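Local atomic coordinates of aldehyde dehydrogenase (Trypanosoma brucei, PDB entry 5MYP), a protein that probably oxidises aldehydes to carboxylic acids using NAD+ as the electron acceptor. Residues 105-109 with 459-463; 118-124 with 194-200; 244-248 with 278-283. All blocks are in the same frame, centred on the assembly; numbering follows the deposited sequence.

Contact 1 (105-109 with 459-463); sequences AAALD and VMRRG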
# COMPACT_ATOMS: atom_id res chain seq x y z
N ALA A 105 25.45 -5.53 11.12
CA ALA A 105 26.14 -6.63 10.41
C ALA A 105 25.89 -6.66 8.90
O ALA A 105 26.79 -6.98 8.12
CB ALA A 105 25.77 -7.97 11.02
N ALA A 106 24.67 -6.30 8.49
CA ALA A 106 24.28 -6.28 7.07
C ALA A 106 25.04 -5.25 6.23
O ALA A 106 25.11 -5.39 5.01
CB ALA A 106 22.78 -6.06 6.94
N ALA A 107 25.62 -4.23 6.87
CA ALA A 107 26.46 -3.24 6.18
C ALA A 107 27.71 -3.82 5.50
O ALA A 107 28.24 -3.22 4.57
CB ALA A 107 26.85 -2.12 7.14
N LEU A 108 28.17 -4.98 5.96
CA LEU A 108 29.28 -5.71 5.32
C LEU A 108 28.89 -6.46 4.03
O LEU A 108 29.77 -6.84 3.26
CB LEU A 108 29.92 -6.68 6.31
CG LEU A 108 30.51 -6.04 7.58
CD1 LEU A 108 30.98 -7.12 8.54
CD2 LEU A 108 31.65 -5.10 7.23
N ASP A 109 27.59 -6.69 3.82
CA ASP A 109 27.11 -7.39 2.62
C ASP A 109 26.75 -6.42 1.49
O ASP A 109 26.65 -5.21 1.71
CB ASP A 109 25.90 -8.26 2.96
CG ASP A 109 26.21 -9.31 4.01
OD1 ASP A 109 27.28 -9.96 3.92
OD2 ASP A 109 25.39 -9.48 4.94
N VAL A 459 17.49 -7.33 -2.36
CA VAL A 459 18.45 -8.38 -2.69
C VAL A 459 19.67 -8.21 -1.79
O VAL A 459 20.23 -7.11 -1.71
CB VAL A 459 18.87 -8.31 -4.18
CG1 VAL A 459 19.90 -9.40 -4.50
CG2 VAL A 459 17.65 -8.41 -5.09
N MET A 460 20.07 -9.28 -1.11
CA MET A 460 21.26 -9.31 -0.25
C MET A 460 22.22 -10.36 -0.80
O MET A 460 21.86 -11.53 -0.88
CB MET A 460 20.87 -9.66 1.19
CG MET A 460 22.05 -10.01 2.09
SD MET A 460 21.59 -10.35 3.79
CE MET A 460 21.58 -8.70 4.48
N ARG A 461 23.44 -9.94 -1.14
CA ARG A 461 24.46 -10.86 -1.66
C ARG A 461 25.59 -11.04 -0.65
O ARG A 461 26.20 -10.05 -0.21
CB ARG A 461 24.99 -10.37 -3.01
CG ARG A 461 23.88 -10.02 -4.00
CD ARG A 461 24.32 -10.15 -5.45
NE ARG A 461 23.28 -9.66 -6.36
CZ ARG A 461 23.02 -8.38 -6.63
NH1 ARG A 461 23.74 -7.39 -6.07
NH2 ARG A 461 22.04 -8.08 -7.49
N ARG A 462 25.83 -12.29 -0.26
CA ARG A 462 26.86 -12.64 0.70
C ARG A 462 27.90 -13.55 0.05
O ARG A 462 27.67 -14.10 -1.04
CB ARG A 462 26.23 -13.36 1.90
CG ARG A 462 25.07 -12.60 2.54
CD ARG A 462 24.72 -13.08 3.95
NE ARG A 462 25.88 -13.61 4.70
CZ ARG A 462 26.54 -13.00 5.68
NH1 ARG A 462 26.20 -11.79 6.14
NH2 ARG A 462 27.57 -13.62 6.24
N GLY A 463 29.03 -13.68 0.73
CA GLY A 463 30.08 -14.63 0.35
C GLY A 463 30.06 -15.84 1.26
O GLY A 463 29.24 -15.92 2.18
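Asp109 and Arg462 are the residues whose backbones come closest here, with CA atoms 5.6 Å apart, where the end of a 3-10 turn at 105-108 meets the end of strand 454-461. The turn is closed by Asp109 N bonding to Ala106 O, and the Asp109 side chain points toward the strand end. Its carboxylate meets the guanidinium of Arg462 in a salt bridge, OD2 to NH1 at 2.7 Å. Read as a hydrogen bond it is weak, with an N-H...O angle of only 127°. The two planes stand 78° apart and OD1 lies over one face of the guanidinium, so this is not a coplanar, two-pronged pair. A bend in the Arg462 chain (chi3 30°) folds the head back over the acid. On the strand itself, the Met460 chain bends at its last torsion and brings CE to 3.8 Å from Ala106 CB and 3.9 Å from Asp109 OD2.

Beyond the pair, Arg462 NH2 bonds to Ser467 OG, while Arg461 turns to Asp110 and Glu112. Residues 459-461 also pair in parallel with a strand of the second subunit, so the contact sits on the arm that carries the sheet across the dimer interface. With its bent bond and steeply tilted planes, the Asp109-Arg462 pair probably owes more to charge attraction than to directed hydrogen bonding.

Contact 2 (118-124 with 194-200); sequences LGVVLVI and FDHILYT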
# COMPACT_ATOMS: atom_id res chain seq x y z
N LEU A 118 4.55 -6.19 -11.54
CA LEU A 118 3.61 -6.97 -10.74
C LEU A 118 2.90 -8.06 -11.55
O LEU A 118 2.77 -9.19 -11.09
CB LEU A 118 2.56 -6.05 -10.11
CG LEU A 118 3.10 -5.08 -9.06
CD1 LEU A 118 2.04 -4.04 -8.71
CD2 LEU A 118 3.57 -5.81 -7.81
N GLY A 119 2.44 -7.71 -12.75
CA GLY A 119 1.68 -8.63 -13.60
C GLY A 119 0.63 -7.90 -14.40
O GLY A 119 0.97 -7.09 -15.26
N VAL A 120 -0.64 -8.21 -14.14
CA VAL A 120 -1.76 -7.54 -14.80
C VAL A 120 -2.42 -6.56 -13.83
O VAL A 120 -2.78 -6.93 -12.71
CB VAL A 120 -2.82 -8.53 -15.34
CG1 VAL A 120 -3.80 -7.83 -16.27
CG2 VAL A 120 -2.14 -9.68 -16.08
N VAL A 121 -2.58 -5.31 -14.28
CA VAL A 121 -3.19 -4.25 -13.49
C VAL A 121 -4.59 -3.96 -14.04
O VAL A 121 -4.77 -3.82 -15.25
CB VAL A 121 -2.34 -2.96 -13.55
CG1 VAL A 121 -3.02 -1.82 -12.79
CG2 VAL A 121 -0.94 -3.23 -13.00
N LEU A 122 -5.57 -3.87 -13.15
CA LEU A 122 -6.92 -3.43 -13.52
C LEU A 122 -7.06 -1.95 -13.18
O LEU A 122 -6.76 -1.54 -12.06
CB LEU A 122 -8.00 -4.23 -12.78
CG LEU A 122 -9.46 -3.79 -12.96
CD1 LEU A 122 -9.90 -3.89 -14.41
CD2 LEU A 122 -10.38 -4.60 -12.07
N VAL A 123 -7.53 -1.16 -14.15
CA VAL A 123 -7.83 0.26 -13.94
C VAL A 123 -9.32 0.48 -14.17
O VAL A 123 -9.81 0.26 -15.27
CB VAL A 123 -7.02 1.16 -14.90
CG1 VAL A 123 -7.37 2.63 -14.68
CG2 VAL A 123 -5.53 0.91 -14.70
N ILE A 124 -10.03 0.91 -13.13
CA ILE A 124 -11.46 1.23 -13.23
C ILE A 124 -11.58 2.75 -13.26
O ILE A 124 -11.24 3.43 -12.30
CB ILE A 124 -12.27 0.64 -12.06
CG1 ILE A 124 -12.14 -0.89 -12.05
CG2 ILE A 124 -13.74 1.06 -12.16
CD1 ILE A 124 -12.63 -1.55 -10.77
N PHE A 194 -6.10 -10.10 -10.62
CA PHE A 194 -5.13 -9.07 -11.00
C PHE A 194 -4.07 -8.97 -9.92
O PHE A 194 -4.25 -9.44 -8.79
CB PHE A 194 -5.83 -7.73 -11.17
CG PHE A 194 -6.79 -7.70 -12.32
CD1 PHE A 194 -6.33 -7.48 -13.61
CD2 PHE A 194 -8.15 -7.92 -12.11
CE1 PHE A 194 -7.22 -7.47 -14.68
CE2 PHE A 194 -9.04 -7.90 -13.18
CZ PHE A 194 -8.57 -7.67 -14.46
N ASP A 195 -2.95 -8.36 -10.27
CA ASP A 195 -1.84 -8.14 -9.35
C ASP A 195 -1.86 -6.76 -8.70
O ASP A 195 -1.14 -6.52 -7.73
CB ASP A 195 -0.52 -8.42 -10.06
CG ASP A 195 -0.47 -9.83 -10.60
OD1 ASP A 195 -0.22 -10.76 -9.80
OD2 ASP A 195 -0.75 -10.01 -11.81
N HIS A 196 -2.69 -5.87 -9.24
CA HIS A 196 -2.99 -4.58 -8.64
C HIS A 196 -4.29 -4.06 -9.25
O HIS A 196 -4.57 -4.30 -10.43
CB HIS A 196 -1.87 -3.57 -8.91
CG HIS A 196 -1.87 -2.41 -7.96
ND1 HIS A 196 -1.01 -2.35 -6.88
CD2 HIS A 196 -2.62 -1.29 -7.91
CE1 HIS A 196 -1.23 -1.22 -6.22
NE2 HIS A 196 -2.21 -0.57 -6.81
N ILE A 197 -5.08 -3.34 -8.45
CA ILE A 197 -6.29 -2.67 -8.93
C ILE A 197 -6.21 -1.19 -8.55
O ILE A 197 -6.00 -0.86 -7.38
CB ILE A 197 -7.57 -3.29 -8.34
CG1 ILE A 197 -7.70 -4.77 -8.75
CG2 ILE A 197 -8.81 -2.51 -8.79
CD1 ILE A 197 -8.66 -5.57 -7.90
N LEU A 198 -6.36 -0.30 -9.53
CA LEU A 198 -6.55 1.12 -9.25
C LEU A 198 -8.00 1.49 -9.55
O LEU A 198 -8.49 1.26 -10.66
CB LEU A 198 -5.59 2.00 -10.05
CG LEU A 198 -5.58 3.49 -9.62
CD1 LEU A 198 -4.19 4.11 -9.68
CD2 LEU A 198 -6.59 4.34 -10.40
N TYR A 199 -8.68 2.05 -8.55
CA TYR A 199 -10.07 2.48 -8.67
C TYR A 199 -10.19 3.96 -8.30
O TYR A 199 -9.71 4.38 -7.25
CB TYR A 199 -10.99 1.65 -7.77
CG TYR A 199 -12.39 2.22 -7.67
CD1 TYR A 199 -13.33 1.98 -8.67
CD2 TYR A 199 -12.76 3.05 -6.61
CE1 TYR A 199 -14.61 2.51 -8.61
CE2 TYR A 199 -14.03 3.60 -6.54
CZ TYR A 199 -14.96 3.33 -7.54
OH TYR A 199 -16.22 3.87 -7.47
N THR A 200 -10.85 4.72 -9.17
CA THR A 200 -11.21 6.10 -8.90
C THR A 200 -12.73 6.19 -8.88
O THR A 200 -13.40 5.67 -9.78
CB THR A 200 -10.64 7.05 -9.98
OG1 THR A 200 -9.23 6.82 -10.12
CG2 THR A 200 -10.87 8.52 -9.60
O HOH W 1 -9.06 5.34 -12.38
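Asp195 OD2 is gripped by two groups: the backbone N of Val120, at 2.9 Å and through the anti lone pair of the oxygen, and Arg25 NH1, in a salt bridge from outside the pair of strands. Asp195 N returns a bond to Val120 O at 2.8 Å, so one residue holds both polar backbone atoms of Val120. Gly119, with no side chain, lets its CA pass 3.3 Å from the same OD2.

From there strands 120-124 and 196-200 run parallel, 13° apart, as neighbours in the sheet of the probable NAD-binding, Rossmann-type domain. Leu122 is bonded through both N and O, to His196 O and Leu198 N, and Ile124 N to Leu198 O follows with an N-H...O angle of 173°. The last bond, Thr200 N to Ile124 O, is weak, but a water joins that carbonyl to Thr200 OG1.

On the face bearing Leu122 and Ile124, Leu122 CB sits 3.5 Å from the centroid of the Phe194 ring, almost on its normal: a CH-pi contact. Val120 CG1 meets the ring at its edge. Further along, Ile124 CG2, placed anti to the backbone N by chi1 of -60°, approaches the edge of the Tyr199 ring at CD1 (3.6 Å), and helix 203-214 packs on Ile197 and Tyr199.

The side chain of Thr200 lies about 4 Å from that of Glu223 and about 5 Å from that of Cys259, both predicted active-site residues. The carboxylate bond at one end and the water bridge at the other probably help hold strand 196-200 beside strand 120-124 as it runs up to these residues.

Contact 3 (244-248 with 278-283); sequences AERIM and ALAEAR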
# COMPACT_ATOMS: atom_id res chain seq x y z
N ALA A 244 -10.63 34.89 -4.38
CA ALA A 244 -11.96 34.56 -4.91
C ALA A 244 -11.91 33.96 -6.31
O ALA A 244 -12.67 33.04 -6.63
CB ALA A 244 -12.86 35.78 -4.88
N GLU A 245 -11.02 34.49 -7.15
CA GLU A 245 -10.85 33.98 -8.51
C GLU A 245 -10.36 32.53 -8.53
O GLU A 245 -10.85 31.71 -9.30
CB GLU A 245 -9.90 34.87 -9.32
CG GLU A 245 -10.58 36.16 -9.80
CD GLU A 245 -9.62 37.20 -10.34
OE1 GLU A 245 -8.40 37.12 -10.08
OE2 GLU A 245 -10.10 38.12 -11.04
N ARG A 246 -9.41 32.21 -7.65
CA ARG A 246 -8.87 30.85 -7.56
C ARG A 246 -9.91 29.86 -7.02
O ARG A 246 -10.09 28.78 -7.60
CB ARG A 246 -7.58 30.82 -6.73
CG ARG A 246 -6.44 31.49 -7.47
CD ARG A 246 -5.19 31.69 -6.63
NE ARG A 246 -4.16 32.38 -7.41
CZ ARG A 246 -2.90 32.59 -7.03
NH1 ARG A 246 -2.46 32.17 -5.84
NH2 ARG A 246 -2.06 33.24 -7.84
N ILE A 247 -10.61 30.24 -5.95
CA ILE A 247 -11.67 29.40 -5.37
C ILE A 247 -12.79 29.18 -6.39
O ILE A 247 -13.22 28.04 -6.61
CB ILE A 247 -12.25 30.01 -4.07
CG1 ILE A 247 -11.19 30.00 -2.96
CG2 ILE A 247 -13.49 29.24 -3.60
CD1 ILE A 247 -11.51 30.88 -1.77
N MET A 248 -13.26 30.26 -7.02
CA MET A 248 -14.37 30.19 -7.96
C MET A 248 -14.01 29.39 -9.21
O MET A 248 -14.84 28.63 -9.71
CB MET A 248 -14.85 31.61 -8.34
CG MET A 248 -16.09 31.68 -9.22
SD MET A 248 -17.52 30.71 -8.67
CE MET A 248 -17.81 31.42 -7.05
N ALA A 278 -16.50 39.20 -3.35
CA ALA A 278 -15.42 38.89 -4.30
C ALA A 278 -15.72 37.63 -5.11
O ALA A 278 -15.48 37.60 -6.32
CB ALA A 278 -14.09 38.75 -3.58
N LEU A 279 -16.25 36.59 -4.46
CA LEU A 279 -16.69 35.37 -5.15
C LEU A 279 -17.79 35.66 -6.18
O LEU A 279 -17.77 35.10 -7.28
CB LEU A 279 -17.16 34.30 -4.15
CG LEU A 279 -16.07 33.61 -3.32
CD1 LEU A 279 -16.66 32.84 -2.15
CD2 LEU A 279 -15.24 32.67 -4.19
N ALA A 280 -18.73 36.52 -5.81
CA ALA A 280 -19.80 36.95 -6.73
C ALA A 280 -19.23 37.64 -7.97
O ALA A 280 -19.65 37.34 -9.08
CB ALA A 280 -20.79 37.87 -6.02
N GLU A 281 -18.28 38.55 -7.77
CA GLU A 281 -17.63 39.24 -8.89
C GLU A 281 -16.85 38.28 -9.78
O GLU A 281 -16.94 38.37 -11.01
CB GLU A 281 -16.71 40.37 -8.39
CG GLU A 281 -17.43 41.55 -7.77
CD GLU A 281 -18.49 42.15 -8.68
OE1 GLU A 281 -18.18 42.43 -9.87
OE2 GLU A 281 -19.64 42.34 -8.23
N ALA A 282 -16.10 37.36 -9.17
CA ALA A 282 -15.37 36.33 -9.92
C ALA A 282 -16.31 35.46 -10.77
O ALA A 282 -16.00 35.17 -11.93
CB ALA A 282 -14.56 35.45 -8.97
N ARG A 283 -17.44 35.07 -10.19
CA ARG A 283 -18.45 34.26 -10.89
C ARG A 283 -19.00 34.96 -12.14
O ARG A 283 -19.09 34.35 -13.21
CB ARG A 283 -19.60 33.90 -9.96
CG ARG A 283 -20.53 32.82 -10.49
CD ARG A 283 -21.71 32.60 -9.56
NE ARG A 283 -22.74 33.63 -9.74
CZ ARG A 283 -24.04 33.42 -9.98
NH1 ARG A 283 -24.85 34.47 -10.14
NH2 ARG A 283 -24.56 32.19 -10.05
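Helices 240-252 and 272-287 pack against each other beside the second sheet of the subunit, and their meeting point is built on small residues. Ala244 CB points into the other helix and lies 3.5 Å from Ala278 CB, tighter than a usual carbon contact, and 3.4 Å from Ala278 C. Next to it, Ala282 CB rests against both Ala244 O and Met248 CB, at 3.9 Å from each. With so little bulk between them the axes of 244-248 and 278-283 come to 8.5 Å, crossing at -63°.

These helices flank strand 264-268 in sequence, and that strand lies in the sheet with 229-232 and 370-376. In this family that sheet belongs to the catalytic domain. Ile247 and Leu279 both reach Leu371 on strand 370-376, and they also meet each other: Leu279 CD2 lies 3.9 Å from Ile247 CG2 and 3.6 Å from Ala244 O, tucked against the first helix.

Met248 bridges Leu279 and Arg283. Its CG leaves anti to the backbone N (chi1 -175°), then two further bends curl the chain so that SD runs beside Arg283 CB at 4.0 Å while CE turns back to Leu279, 3.7 Å from its O and close to CD2. The sulfur lies beside the aliphatic base of Arg283, CB and CG; the head of that arginine leads away to Glu339 and the carbonyl of Pro349. Glu245 likewise lends CG to Ala282 CB, while its carboxylate pairs with Lys241 on its own helix.

Contact 2 closes before contact 3 opens, and contact 1 encloses both along the chain. Contacts 1 and 2 share one sheet: strand 110-124 begins just after the 105-109 turn and reaches 118-124, with strand 454-461 beside it. Their centres are still 34 Å apart, because the sheet extends into an arm toward the second subunit. Contact 3 lies beside the other sheet, on the opposite side of the chain's centre, its centre 39 Å from contact 2 and 60 Å from contact 1. Across the dimer, Arg246, on helix 240-252 but facing away from contact 3, bonds to Gly463 O of the other subunit, so the arm of one subunit reaches the helix of the other.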